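Local coordinates for protein ICChI, a glycosylated chitinase (PDB 6IDN) that hydrolyses chitin and also shows lysozyme activity, with a family 18 glycoside hydrolase TIM barrel, at residues L33-H38 / T82-L87; S88-A93 / N131-T136; S95-L100 / E139-L144; N102-G107 / E117-I122; Y153-P158 / F176-V181. All coordinates share one frame; numbering follows the deposited sequence. Where two conformers were deposited one is given.

Interaction 1: L33-H38 / T82-L87; sequences LTTFGH and TGNYYL
H38 and Y86 form an offset stack: the imidazole lies flat over the phenol ring, planes 3° apart and ring centroids 3.6 Å apart, with Y86 CZ above the imidazole and H38 ND1 above the phenol. In both residues CG sits between the backbone N and the carbonyl carbon (chi1 60° and 59°), which brings the two rings over one another. F36 and Y85 have near-parallel rings slid so far along each other that they barely overlap. Y85 CB does the touching, a CH-pi contact over one F36 face, 3.6 Å from the ring centroid, while L87 CD2 meets that ring at its edge.

H38 ND1 donates to Y86 O at 3.0 Å, nearly straight and in the imidazole plane. N84 N gives T34 O a short but bent bond of 2.8 Å, and T34 O touches the edge of the Y85 ring. A water bridges T35 OG1 (2.9 Å) and N84 ND2 (2.7 Å), accepting from the amide. The Y85 hydroxyl is held between G80 O and E127 N.

At the end of strand 27-36, T34 and T35 form a classic bulge opposite I43. Bonding through ND1 fixes the rotation of the H38 ring, flat on Y86.

Interaction 2: S88-A93 / N131-T136; sequences SSRDDA and NDYYDT
D92 OD2 is gripped by two backbone N-H groups: that of S88, 3.0 Å from S88 N to D92 OD2, and that of H38, which reaches in from the neighbouring loop. The S88 donor arrives on the anti side of the carboxylate, 25° out of its plane. The backbone N of D92 is itself bound, giving its N-H to S89 OG at 2.9 Å, a capping bond; S89 is thus the N-cap of helix 90-103, and its side chain and that of D92 together tie the first turn to the residues just before it.

Across the contact, Y133 lays one ring face against this tied-down backbone. S89 C stands 3.7 Å above the centre of the Y133 ring and R90 N lies over its rim, while S89 N comes within 3.5 Å of Y133 CE2. Y133 is itself the N-cap residue of helix 134-148, so two neighbouring outer helices of the TIM barrel start side by side here, the ring of one resting on the opening turn of the other. One turn on, A93 CB meets T136 CG2 at 3.8 Å and also touches Y133 O.

R90 runs outward past both. Its chain bends at chi3 (61°), bringing one face of the guanidinium over T136, with CG2 4.0 Å above the plane. R90 NH1 and T136 OG1, 3.6 Å apart, touch without bonding. The guanidinium stands almost perpendicular to the Y133 ring. L87 packs against Y133, and Y134 turns inward to F124 and I126 of strand 121-126.

Interaction 3: S95-L100 / E139-L144; sequences SVAQYL and EQLWIL
A97 is the close point between helices 90-103 and 134-148, and its methyl fits into the surface of the second helix among Q140, L141 and L144. A97 CB lies 3.7 Å from Q140 CB and 3.8 Å from L144 CD1; L137, one turn back, also touches it, so the methyl packs as a knob into a hole. The backbone joins in, since L144 CD1 comes within 3.4 Å of A97 O. Such a small side chain lets the helix axes approach to 8.8 Å, at a crossing angle of -43°. Toward the barrel, L141 CD2 reaches A97 O and then L100 CB, at 4.3 Å, and L100 continues onto L76 and L78 of strand 73-80.

The outer side is looser and partly exposed. Q98 points its first bond away from the partner helix, but a bend at chi2 (70°) folds the amide back over L144, where Q98 OE1 sits 3.6 Å from L144 CD2. Its NE2 is bonded to N102 OD1, one turn further along its own helix. Q140 supplies its CB to A97 and leads its amide away.

Carbon groups, a backbone carbonyl and an amide oxygen touch without hydrogen-bonding across, so shape rather than polar bonding sets how these barrel helices sit together.

Interaction 4: N102-G107 / E117-I122; sequences NNFLGG and ESLDGI
F104 O accepts from L119 N at 2.9 Å, a nearly straight bond (170°) with the donor close to the C=O axis. Beside it L105 fills the angle between the two chains. L105 CD2 lies 3.6 Å from L119 O and next to G121 N, and L105 CD1 meets I122 CG1 at 4.1 Å, the two side chains crossing at a slant. Though the first bond of L105 leads away from residues 117-122, CG lies beside the backbone N (chi1 -55°) and the two methyls return to them.

S118 OG is pressed close to the L105 carbonyl, 3.0 Å from L105 C, but makes its hydrogen bond within its own segment, donating to L119 O at 2.9 Å. Its OG is anti to the backbone N (chi1 -178°), which places it between that carbonyl and L119 O.

A second shell holds these groups. L105 O is taken by R112 NH1, and K68 bonds to S118 O while forming a salt bridge with E117. The loop between the segments carries Q108 and D116, both at a calcium site.

The contact therefore closes the connection from helix 90-103 into barrel strand 121-126: F104 and L119 both pack on L76 of strand 73-80, and L119 also rests on I64 of helix 60-69.

Interaction 5: Y153-P158 / F176-V181; sequences YLAAAP and FDYVWV
L154 CB lies over one face of the F176 ring, a CH-pi contact 4.2 Å from the centroid, while A155 O meets that ring at its edge, 3.3 Å from F176 CE2. The W180 indole has A156 O over one face and A157 CB at its edge, 3.3 Å from W180 CD1; A155 CB meets CZ2 and CH2 of the six-membered ring obliquely. The Y178 ring takes L154 O and Y153 CD1 at its edge. The rings thus pack on alanine methyls and backbone, and W180 has an off-rotamer chi1 of 25°, with which its indole reaches those methyls.

The backbones pair as parallel strands. Y178 N donates to L154 O, in the carbonyl plane, A156 N to Y178 O at 3.0 Å, and W180 N to A156 O at 2.9 Å, nearly in line with the C=O. Before the ladder begins, D177 OD2 stands in for a backbone acceptor, taking L154 N at 2.9 Å through its anti lone pair.

Strand 153-156, the short helix 168-171 and strand 178-182 make a beta-alpha-beta unit of the TIM barrel. Outside, L154 and F176 pack on helix 134-148; inside, A157 meets Y6, and W180 NE1 weakly bonds D123 on strand 121-126, within the family 18 DGIDFDIE signature.

Interactions 1 to 4 follow one side of the TIM barrel from strand 27-36 to strand 121-126, and interaction 5 continues to strands 153-156 and 178-182. Interaction 1 closes before the rest open and touches interaction 2 through H38 N and D92 OD2. Interactions 2 and 3 join helices 90-103 and 134-148, their segments alternating along the chain and their centres about 11 Å apart; between those segments the chain makes interaction 4. L141 links three contacts, touching L105 and I122 of interaction 4 and L154 of interaction 5. Interactions 4 and 5, centres about 17 Å apart, meet through pairing of strands 121-126 and 153-156. Helix layer and barrel wall are thus packed together over successive beta-alpha units.

Interaction 1: L33-H38 / T82-L87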
# COMPACT_ATOMS: atom_id res chain seq x y z
N LEU A 33 2.36 7.18 7.22
CA LEU A 33 3.20 8.35 7.46
C LEU A 33 2.41 9.55 6.95
O LEU A 33 2.29 9.77 5.74
CB LEU A 33 4.55 8.21 6.75
CG LEU A 33 5.66 9.16 7.22
CD1 LEU A 33 6.18 8.72 8.59
CD2 LEU A 33 6.80 9.20 6.22
N THR A 34 1.83 10.33 7.87
CA THR A 34 0.83 11.33 7.52
C THR A 34 1.40 12.74 7.36
O THR A 34 0.73 13.59 6.75
CB THR A 34 -0.30 11.37 8.56
OG1 THR A 34 0.23 11.61 9.88
CG2 THR A 34 -1.06 10.07 8.54
N THR A 35 2.58 13.03 7.90
CA THR A 35 3.32 14.25 7.61
C THR A 35 4.70 13.87 7.09
O THR A 35 5.39 13.07 7.73
CB THR A 35 3.47 15.15 8.84
OG1 THR A 35 2.19 15.66 9.24
CG2 THR A 35 4.41 16.34 8.53
N PHE A 36 5.08 14.42 5.94
CA PHE A 36 6.45 14.31 5.43
C PHE A 36 6.64 15.34 4.33
O PHE A 36 5.68 15.90 3.81
CB PHE A 36 6.77 12.90 4.90
CG PHE A 36 5.89 12.45 3.77
CD1 PHE A 36 6.20 12.77 2.45
CD2 PHE A 36 4.76 11.68 4.01
CE1 PHE A 36 5.38 12.36 1.41
CE2 PHE A 36 3.95 11.26 2.97
CZ PHE A 36 4.26 11.60 1.67
N GLY A 37 7.91 15.60 4.01
CA GLY A 37 8.26 16.54 2.96
C GLY A 37 8.27 17.97 3.45
O GLY A 37 7.90 18.29 4.58
N HIS A 38 8.70 18.85 2.54
CA HIS A 38 8.74 20.30 2.76
C HIS A 38 9.35 20.65 4.13
O HIS A 38 8.85 21.51 4.86
CB HIS A 38 7.36 20.96 2.53
CG HIS A 38 6.25 20.47 3.42
ND1 HIS A 38 5.58 19.29 3.21
CD2 HIS A 38 5.63 21.06 4.48
CE1 HIS A 38 4.63 19.14 4.12
NE2 HIS A 38 4.63 20.22 4.89
N THR A 82 -5.91 11.59 5.26
CA THR A 82 -5.81 12.79 6.08
C THR A 82 -4.36 13.01 6.45
O THR A 82 -3.74 12.15 7.09
CB THR A 82 -6.65 12.66 7.36
OG1 THR A 82 -8.03 12.41 7.01
CG2 THR A 82 -6.56 13.94 8.19
N GLY A 83 -3.80 14.14 6.04
CA GLY A 83 -2.41 14.35 6.39
C GLY A 83 -1.92 15.72 5.99
O GLY A 83 -2.63 16.51 5.36
N ASN A 84 -0.67 15.98 6.38
CA ASN A 84 0.08 17.17 6.00
C ASN A 84 1.32 16.71 5.24
O ASN A 84 2.43 16.71 5.78
CB ASN A 84 0.47 17.99 7.25
CG ASN A 84 1.31 19.20 6.92
OD1 ASN A 84 1.23 19.75 5.83
ND2 ASN A 84 2.17 19.58 7.85
N TYR A 85 1.13 16.25 4.01
CA TYR A 85 2.27 15.74 3.26
C TYR A 85 2.25 16.28 1.84
O TYR A 85 1.18 16.48 1.25
CB TYR A 85 2.28 14.20 3.26
CG TYR A 85 1.05 13.54 2.68
CD1 TYR A 85 -0.01 13.19 3.48
CD2 TYR A 85 0.99 13.21 1.32
CE1 TYR A 85 -1.13 12.56 2.94
CE2 TYR A 85 -0.12 12.58 0.79
CZ TYR A 85 -1.18 12.25 1.60
OH TYR A 85 -2.27 11.62 1.07
N TYR A 86 3.45 16.55 1.33
CA TYR A 86 3.74 16.94 -0.04
C TYR A 86 5.24 17.22 -0.14
O TYR A 86 5.90 17.51 0.86
CB TYR A 86 2.95 18.17 -0.50
CG TYR A 86 3.17 19.42 0.33
CD1 TYR A 86 4.18 20.31 -0.00
CD2 TYR A 86 2.38 19.71 1.43
CE1 TYR A 86 4.40 21.46 0.74
CE2 TYR A 86 2.58 20.86 2.17
CZ TYR A 86 3.60 21.73 1.83
OH TYR A 86 3.80 22.88 2.57
N LEU A 87 5.76 17.12 -1.36
CA LEU A 87 7.17 17.32 -1.63
C LEU A 87 7.35 18.66 -2.32
O LEU A 87 6.56 19.01 -3.20
CB LEU A 87 7.71 16.20 -2.50
CG LEU A 87 7.45 14.80 -1.93
CD1 LEU A 87 7.70 13.77 -3.01
CD2 LEU A 87 8.34 14.54 -0.71
O HOH W 1 2.17 18.42 10.24

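Interaction 2: S88-A93 / N131-T136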
# COMPACT_ATOMS: atom_id res chain seq x y z
N SER A 88 8.40 19.38 -1.95
CA SER A 88 8.55 20.75 -2.44
C SER A 88 9.56 20.90 -3.58
O SER A 88 9.57 21.96 -4.23
CB SER A 88 8.92 21.69 -1.29
OG SER A 88 10.08 21.23 -0.61
N SER A 89 10.38 19.88 -3.86
CA SER A 89 11.47 20.01 -4.83
C SER A 89 12.09 18.64 -5.07
O SER A 89 11.82 17.69 -4.33
CB SER A 89 12.54 20.98 -4.35
OG SER A 89 13.26 20.40 -3.28
N ARG A 90 12.96 18.56 -6.08
CA ARG A 90 13.70 17.32 -6.29
C ARG A 90 14.59 17.01 -5.09
O ARG A 90 14.71 15.85 -4.68
CB ARG A 90 14.57 17.40 -7.56
CG ARG A 90 13.87 17.50 -8.90
CD ARG A 90 14.88 17.45 -10.06
NE ARG A 90 15.61 16.19 -10.01
CZ ARG A 90 15.25 15.08 -10.65
NH1 ARG A 90 14.18 15.08 -11.45
NH2 ARG A 90 15.96 13.97 -10.49
N ASP A 91 15.24 18.04 -4.53
CA ASP A 91 16.09 17.82 -3.37
C ASP A 91 15.28 17.38 -2.16
O ASP A 91 15.75 16.58 -1.34
CB ASP A 91 16.88 19.10 -3.05
CG ASP A 91 18.00 19.36 -4.05
OD1 ASP A 91 18.32 18.46 -4.86
OD2 ASP A 91 18.55 20.47 -4.02
N ASP A 92 14.05 17.90 -2.02
CA ASP A 92 13.19 17.47 -0.93
C ASP A 92 12.83 16.01 -1.09
O ASP A 92 12.80 15.25 -0.11
CB ASP A 92 11.92 18.32 -0.90
CG ASP A 92 11.07 18.09 0.35
OD1 ASP A 92 11.65 18.00 1.47
OD2 ASP A 92 9.83 17.98 0.22
N ALA A 93 12.57 15.59 -2.32
CA ALA A 93 12.29 14.18 -2.58
C ALA A 93 13.48 13.32 -2.19
O ALA A 93 13.30 12.25 -1.59
CB ALA A 93 11.92 13.99 -4.05
N ASN A 131 0.86 16.80 -6.37
CA ASN A 131 1.28 15.56 -7.00
C ASN A 131 2.75 15.54 -7.39
O ASN A 131 3.22 14.50 -7.87
CB ASN A 131 0.44 15.30 -8.24
CG ASN A 131 0.85 16.22 -9.37
OD1 ASN A 131 0.92 17.43 -9.20
ND2 ASN A 131 1.17 15.63 -10.53
N ASP A 132 3.48 16.63 -7.21
CA ASP A 132 4.81 16.78 -7.78
C ASP A 132 5.87 15.99 -7.01
O ASP A 132 5.84 15.88 -5.78
CB ASP A 132 5.22 18.26 -7.81
CG ASP A 132 4.53 19.04 -8.91
OD1 ASP A 132 3.94 18.40 -9.80
OD2 ASP A 132 4.60 20.29 -8.89
N TYR A 133 6.85 15.48 -7.77
CA TYR A 133 8.12 14.89 -7.29
C TYR A 133 7.99 13.50 -6.68
O TYR A 133 9.00 12.97 -6.19
CB TYR A 133 8.84 15.82 -6.30
CG TYR A 133 8.99 17.21 -6.84
CD1 TYR A 133 9.77 17.46 -7.96
CD2 TYR A 133 8.34 18.27 -6.24
CE1 TYR A 133 9.89 18.72 -8.47
CE2 TYR A 133 8.45 19.54 -6.75
CZ TYR A 133 9.24 19.77 -7.85
OH TYR A 133 9.35 21.05 -8.36
N TYR A 134 6.81 12.86 -6.72
CA TYR A 134 6.74 11.47 -6.28
C TYR A 134 7.48 10.54 -7.25
O TYR A 134 7.96 9.47 -6.83
CB TYR A 134 5.27 11.05 -6.12
CG TYR A 134 4.67 11.68 -4.88
CD1 TYR A 134 5.10 11.28 -3.62
CD2 TYR A 134 3.71 12.68 -4.97
CE1 TYR A 134 4.57 11.86 -2.47
CE2 TYR A 134 3.18 13.26 -3.82
CZ TYR A 134 3.61 12.85 -2.58
OH TYR A 134 3.09 13.42 -1.45
N ASP A 135 7.58 10.93 -8.53
CA ASP A 135 8.46 10.19 -9.43
C ASP A 135 9.91 10.24 -8.96
O ASP A 135 10.61 9.22 -8.96
CB ASP A 135 8.34 10.72 -10.88
CG ASP A 135 8.47 12.24 -11.03
OD1 ASP A 135 8.44 13.00 -10.05
OD2 ASP A 135 8.57 12.68 -12.21
N THR A 136 10.37 11.41 -8.53
CA THR A 136 11.73 11.56 -8.02
C THR A 136 11.92 10.77 -6.72
O THR A 136 12.94 10.10 -6.53
CB THR A 136 12.06 13.05 -7.84
OG1 THR A 136 11.82 13.75 -9.08
CG2 THR A 136 13.50 13.27 -7.41

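Interaction 3: S95-L100 / E139-L144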
# COMPACT_ATOMS: atom_id res chain seq x y z
N SER A 95 15.70 14.00 0.10
CA SER A 95 15.84 14.04 1.55
C SER A 95 14.84 13.10 2.23
O SER A 95 15.16 12.45 3.23
CB SER A 95 15.64 15.47 2.07
OG SER A 95 16.72 16.31 1.68
N VAL A 96 13.62 13.03 1.69
CA VAL A 96 12.61 12.13 2.25
C VAL A 96 12.98 10.68 1.98
O VAL A 96 12.77 9.80 2.83
CB VAL A 96 11.22 12.49 1.68
CG1 VAL A 96 10.18 11.46 2.06
CG2 VAL A 96 10.80 13.86 2.19
N ALA A 97 13.53 10.39 0.79
CA ALA A 97 13.96 9.03 0.51
C ALA A 97 15.01 8.59 1.51
O ALA A 97 14.97 7.46 2.02
CB ALA A 97 14.53 8.94 -0.92
N GLN A 98 15.96 9.47 1.81
CA GLN A 98 17.01 9.13 2.77
C GLN A 98 16.41 8.90 4.15
O GLN A 98 16.80 7.96 4.85
CB GLN A 98 18.04 10.25 2.80
CG GLN A 98 19.28 9.88 3.52
CD GLN A 98 20.08 8.87 2.75
OE1 GLN A 98 20.54 9.12 1.64
NE2 GLN A 98 20.23 7.68 3.33
N TYR A 99 15.47 9.76 4.55
CA TYR A 99 14.79 9.57 5.82
C TYR A 99 14.13 8.20 5.88
O TYR A 99 14.22 7.51 6.90
CB TYR A 99 13.72 10.67 6.05
CG TYR A 99 12.69 10.28 7.10
CD1 TYR A 99 12.93 10.50 8.45
CD2 TYR A 99 11.49 9.67 6.75
CE1 TYR A 99 12.00 10.13 9.42
CE2 TYR A 99 10.56 9.29 7.71
CZ TYR A 99 10.82 9.53 9.04
OH TYR A 99 9.89 9.16 10.00
N LEU A 100 13.43 7.82 4.81
CA LEU A 100 12.74 6.54 4.81
C LEU A 100 13.74 5.40 4.89
O LEU A 100 13.54 4.43 5.63
CB LEU A 100 11.87 6.41 3.56
CG LEU A 100 10.73 7.42 3.51
CD1 LEU A 100 10.10 7.38 2.13
CD2 LEU A 100 9.69 7.09 4.55
N GLU A 139 12.41 7.21 -7.65
CA GLU A 139 13.73 7.03 -8.25
C GLU A 139 14.82 7.08 -7.18
O GLU A 139 15.78 6.30 -7.23
CB GLU A 139 13.94 8.12 -9.32
CG GLU A 139 13.14 7.83 -10.63
CD GLU A 139 13.15 8.99 -11.62
OE1 GLU A 139 13.48 10.13 -11.22
OE2 GLU A 139 12.85 8.77 -12.82
N GLN A 140 14.70 7.98 -6.21
CA GLN A 140 15.74 8.05 -5.19
C GLN A 140 15.71 6.86 -4.25
O GLN A 140 16.77 6.41 -3.80
CB GLN A 140 15.61 9.36 -4.41
CG GLN A 140 15.82 10.61 -5.27
CD GLN A 140 17.28 10.86 -5.67
OE1 GLN A 140 17.56 11.76 -6.45
NE2 GLN A 140 18.20 10.08 -5.13
N LEU A 141 14.52 6.33 -3.95
CA LEU A 141 14.44 5.07 -3.19
C LEU A 141 15.05 3.91 -3.97
O LEU A 141 15.73 3.05 -3.39
CB LEU A 141 12.99 4.76 -2.85
CG LEU A 141 12.40 5.64 -1.75
CD1 LEU A 141 10.88 5.50 -1.71
CD2 LEU A 141 12.98 5.31 -0.40
N TRP A 142 14.80 3.84 -5.28
CA TRP A 142 15.38 2.79 -6.11
C TRP A 142 16.90 2.83 -6.04
O TRP A 142 17.55 1.79 -5.91
CB TRP A 142 14.87 2.97 -7.54
CG TRP A 142 15.27 1.94 -8.59
CD1 TRP A 142 14.53 0.87 -9.02
CD2 TRP A 142 16.45 1.95 -9.40
NE1 TRP A 142 15.20 0.19 -10.01
CE2 TRP A 142 16.39 0.84 -10.26
CE3 TRP A 142 17.58 2.78 -9.46
CZ2 TRP A 142 17.39 0.55 -11.18
CZ3 TRP A 142 18.57 2.49 -10.38
CH2 TRP A 142 18.48 1.38 -11.22
N ILE A 143 17.47 4.04 -6.13
CA ILE A 143 18.92 4.17 -6.01
C ILE A 143 19.40 3.71 -4.64
O ILE A 143 20.42 3.02 -4.54
CB ILE A 143 19.34 5.63 -6.29
CG1 ILE A 143 19.09 5.95 -7.77
CG2 ILE A 143 20.80 5.84 -5.94
CD1 ILE A 143 19.16 7.44 -8.06
N LEU A 144 18.70 4.09 -3.57
CA LEU A 144 19.14 3.70 -2.23
C LEU A 144 19.16 2.19 -2.08
O LEU A 144 20.07 1.63 -1.43
CB LEU A 144 18.24 4.34 -1.17
CG LEU A 144 18.54 5.82 -0.88
CD1 LEU A 144 17.34 6.51 -0.25
CD2 LEU A 144 19.78 5.95 0.03

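Interaction 4: N102-G107 / E117-I122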
# COMPACT_ATOMS: atom_id res chain seq x y z
N ASN A 102 16.78 5.48 6.17
CA ASN A 102 17.47 5.47 7.46
C ASN A 102 16.56 5.04 8.59
O ASN A 102 17.04 4.45 9.58
CB ASN A 102 18.02 6.87 7.76
CG ASN A 102 19.21 7.22 6.90
OD1 ASN A 102 19.84 6.36 6.28
ND2 ASN A 102 19.54 8.50 6.86
N ASN A 103 15.26 5.34 8.50
CA ASN A 103 14.39 5.15 9.65
C ASN A 103 13.52 3.91 9.55
O ASN A 103 13.13 3.36 10.59
CB ASN A 103 13.52 6.39 9.85
CG ASN A 103 14.28 7.52 10.51
OD1 ASN A 103 14.38 7.57 11.74
ND2 ASN A 103 14.85 8.42 9.71
N PHE A 104 13.23 3.44 8.34
CA PHE A 104 12.31 2.32 8.14
C PHE A 104 12.92 1.17 7.34
O PHE A 104 12.51 0.02 7.51
CB PHE A 104 11.02 2.81 7.46
CG PHE A 104 10.19 3.71 8.34
CD1 PHE A 104 9.34 3.17 9.29
CD2 PHE A 104 10.28 5.09 8.23
CE1 PHE A 104 8.58 4.00 10.12
CE2 PHE A 104 9.53 5.92 9.05
CZ PHE A 104 8.68 5.37 10.00
N LEU A 105 13.88 1.45 6.47
CA LEU A 105 14.43 0.44 5.57
C LEU A 105 15.79 -0.03 6.13
O LEU A 105 15.85 -0.25 7.34
CB LEU A 105 14.45 0.97 4.14
CG LEU A 105 13.09 1.45 3.64
CD1 LEU A 105 13.30 1.99 2.22
CD2 LEU A 105 12.06 0.31 3.65
N GLY A 106 16.84 -0.18 5.34
CA GLY A 106 18.05 -0.80 5.86
C GLY A 106 19.11 0.10 6.45
O GLY A 106 20.22 -0.37 6.72
N GLY A 107 18.83 1.39 6.65
CA GLY A 107 19.81 2.32 7.15
C GLY A 107 19.72 2.48 8.66
O GLY A 107 19.07 1.69 9.36
N GLU A 117 14.37 -3.83 12.92
CA GLU A 117 14.05 -4.66 11.76
C GLU A 117 13.70 -3.80 10.54
O GLU A 117 12.84 -2.92 10.63
CB GLU A 117 12.91 -5.62 12.09
CG GLU A 117 12.67 -6.66 11.01
CD GLU A 117 13.76 -7.71 10.94
OE1 GLU A 117 14.46 -7.93 11.95
OE2 GLU A 117 13.93 -8.32 9.87
N SER A 118 14.33 -4.10 9.40
CA SER A 118 14.06 -3.36 8.17
C SER A 118 12.72 -3.75 7.57
O SER A 118 12.36 -4.93 7.49
CB SER A 118 15.15 -3.62 7.12
OG SER A 118 14.90 -2.85 5.93
N LEU A 119 11.96 -2.76 7.13
CA LEU A 119 10.81 -3.07 6.29
C LEU A 119 11.28 -3.38 4.87
O LEU A 119 12.43 -3.14 4.48
CB LEU A 119 9.81 -1.91 6.29
CG LEU A 119 9.17 -1.56 7.64
CD1 LEU A 119 8.04 -0.54 7.51
CD2 LEU A 119 8.67 -2.80 8.31
N ASP A 120 10.35 -3.91 4.07
CA ASP A 120 10.68 -4.37 2.73
C ASP A 120 10.52 -3.31 1.65
O ASP A 120 11.05 -3.50 0.56
CB ASP A 120 9.82 -5.58 2.38
CG ASP A 120 10.23 -6.81 3.15
OD1 ASP A 120 11.38 -7.28 3.01
OD2 ASP A 120 9.40 -7.31 3.93
N GLY A 121 9.83 -2.21 1.92
CA GLY A 121 9.63 -1.22 0.89
C GLY A 121 8.60 -0.20 1.33
O GLY A 121 8.18 -0.16 2.50
N ILE A 122 8.18 0.60 0.35
CA ILE A 122 7.42 1.82 0.56
C ILE A 122 6.21 1.78 -0.35
O ILE A 122 6.35 1.57 -1.57
CB ILE A 122 8.27 3.07 0.27
CG1 ILE A 122 9.52 3.06 1.18
CG2 ILE A 122 7.43 4.35 0.45
CD1 ILE A 122 9.20 3.11 2.67

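Interaction 5: Y153-P158 / F176-V181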
# COMPACT_ATOMS: atom_id res chain seq x y z
N TYR A 153 11.19 -2.62 -2.25
CA TYR A 153 10.02 -2.69 -3.12
C TYR A 153 9.28 -1.37 -3.13
O TYR A 153 9.19 -0.67 -2.12
CB TYR A 153 9.08 -3.80 -2.66
CG TYR A 153 9.72 -5.15 -2.79
CD1 TYR A 153 9.77 -5.82 -4.00
CD2 TYR A 153 10.34 -5.72 -1.70
CE1 TYR A 153 10.39 -7.04 -4.11
CE2 TYR A 153 10.97 -6.93 -1.79
CZ TYR A 153 10.98 -7.59 -3.00
OH TYR A 153 11.62 -8.81 -3.08
N LEU A 154 8.74 -1.01 -4.30
CA LEU A 154 7.96 0.21 -4.45
C LEU A 154 6.55 -0.19 -4.84
O LEU A 154 6.36 -0.96 -5.79
CB LEU A 154 8.58 1.13 -5.49
CG LEU A 154 10.00 1.60 -5.19
CD1 LEU A 154 10.61 2.37 -6.37
CD2 LEU A 154 10.00 2.45 -3.94
N ALA A 155 5.56 0.31 -4.11
CA ALA A 155 4.17 0.01 -4.38
C ALA A 155 3.40 1.32 -4.47
O ALA A 155 3.76 2.30 -3.81
CB ALA A 155 3.57 -0.90 -3.29
N ALA A 156 2.35 1.34 -5.29
CA ALA A 156 1.50 2.52 -5.45
C ALA A 156 0.04 2.13 -5.32
O ALA A 156 -0.37 1.06 -5.77
CB ALA A 156 1.71 3.20 -6.81
N ALA A 157 -0.77 3.07 -4.80
CA ALA A 157 -2.19 2.83 -4.54
C ALA A 157 -3.05 3.92 -5.19
O ALA A 157 -3.73 4.69 -4.50
CB ALA A 157 -2.46 2.76 -3.03
N PRO A 158 -3.07 3.98 -6.51
CA PRO A 158 -3.93 4.96 -7.18
C PRO A 158 -5.40 4.57 -7.08
O PRO A 158 -5.75 3.42 -6.87
CB PRO A 158 -3.46 4.91 -8.64
CG PRO A 158 -3.07 3.44 -8.83
CD PRO A 158 -2.43 3.06 -7.48
N PHE A 176 7.70 0.76 -10.35
CA PHE A 176 6.92 0.20 -9.24
C PHE A 176 6.78 -1.31 -9.37
O PHE A 176 6.43 -1.84 -10.43
CB PHE A 176 5.56 0.90 -9.14
CG PHE A 176 5.65 2.18 -8.39
CD1 PHE A 176 6.17 3.30 -9.00
CD2 PHE A 176 5.36 2.23 -7.04
CE1 PHE A 176 6.32 4.49 -8.30
CE2 PHE A 176 5.50 3.42 -6.33
CZ PHE A 176 5.99 4.55 -6.96
N ASP A 177 7.10 -2.00 -8.27
CA ASP A 177 6.96 -3.45 -8.20
C ASP A 177 5.51 -3.87 -8.07
O ASP A 177 5.12 -4.91 -8.60
CB ASP A 177 7.76 -3.97 -7.01
CG ASP A 177 9.21 -3.60 -7.12
OD1 ASP A 177 9.92 -4.29 -7.88
OD2 ASP A 177 9.65 -2.60 -6.51
N TYR A 178 4.71 -3.06 -7.39
CA TYR A 178 3.31 -3.37 -7.13
C TYR A 178 2.49 -2.12 -7.39
O TYR A 178 2.90 -1.03 -7.01
CB TYR A 178 3.08 -3.80 -5.65
CG TYR A 178 3.87 -5.01 -5.22
CD1 TYR A 178 5.14 -4.85 -4.68
CD2 TYR A 178 3.36 -6.29 -5.36
CE1 TYR A 178 5.88 -5.92 -4.31
CE2 TYR A 178 4.11 -7.39 -4.96
CZ TYR A 178 5.38 -7.18 -4.45
OH TYR A 178 6.16 -8.23 -4.04
N VAL A 179 1.33 -2.29 -8.01
CA VAL A 179 0.35 -1.19 -8.10
C VAL A 179 -0.99 -1.84 -7.77
O VAL A 179 -1.42 -2.77 -8.47
CB VAL A 179 0.30 -0.51 -9.48
CG1 VAL A 179 -0.86 0.49 -9.50
CG2 VAL A 179 1.63 0.20 -9.76
N TRP A 180 -1.63 -1.41 -6.68
CA TRP A 180 -2.98 -1.87 -6.33
C TRP A 180 -3.94 -0.75 -6.63
O TRP A 180 -3.92 0.29 -5.97
CB TRP A 180 -3.08 -2.31 -4.87
CG TRP A 180 -2.09 -1.71 -3.92
CD1 TRP A 180 -2.10 -0.45 -3.41
CD2 TRP A 180 -0.97 -2.37 -3.33
NE1 TRP A 180 -1.05 -0.27 -2.55
CE2 TRP A 180 -0.35 -1.44 -2.46
CE3 TRP A 180 -0.45 -3.66 -3.43
CZ2 TRP A 180 0.77 -1.74 -1.75
CZ3 TRP A 180 0.71 -3.97 -2.68
CH2 TRP A 180 1.29 -3.00 -1.86
N VAL A 181 -4.78 -0.95 -7.64
CA VAL A 181 -5.71 0.07 -8.10
C VAL A 181 -6.97 0.00 -7.24
O VAL A 181 -7.58 -1.06 -7.12
CB VAL A 181 -6.04 -0.11 -9.59
CG1 VAL A 181 -6.94 1.02 -10.04
CG2 VAL A 181 -4.76 -0.17 -10.42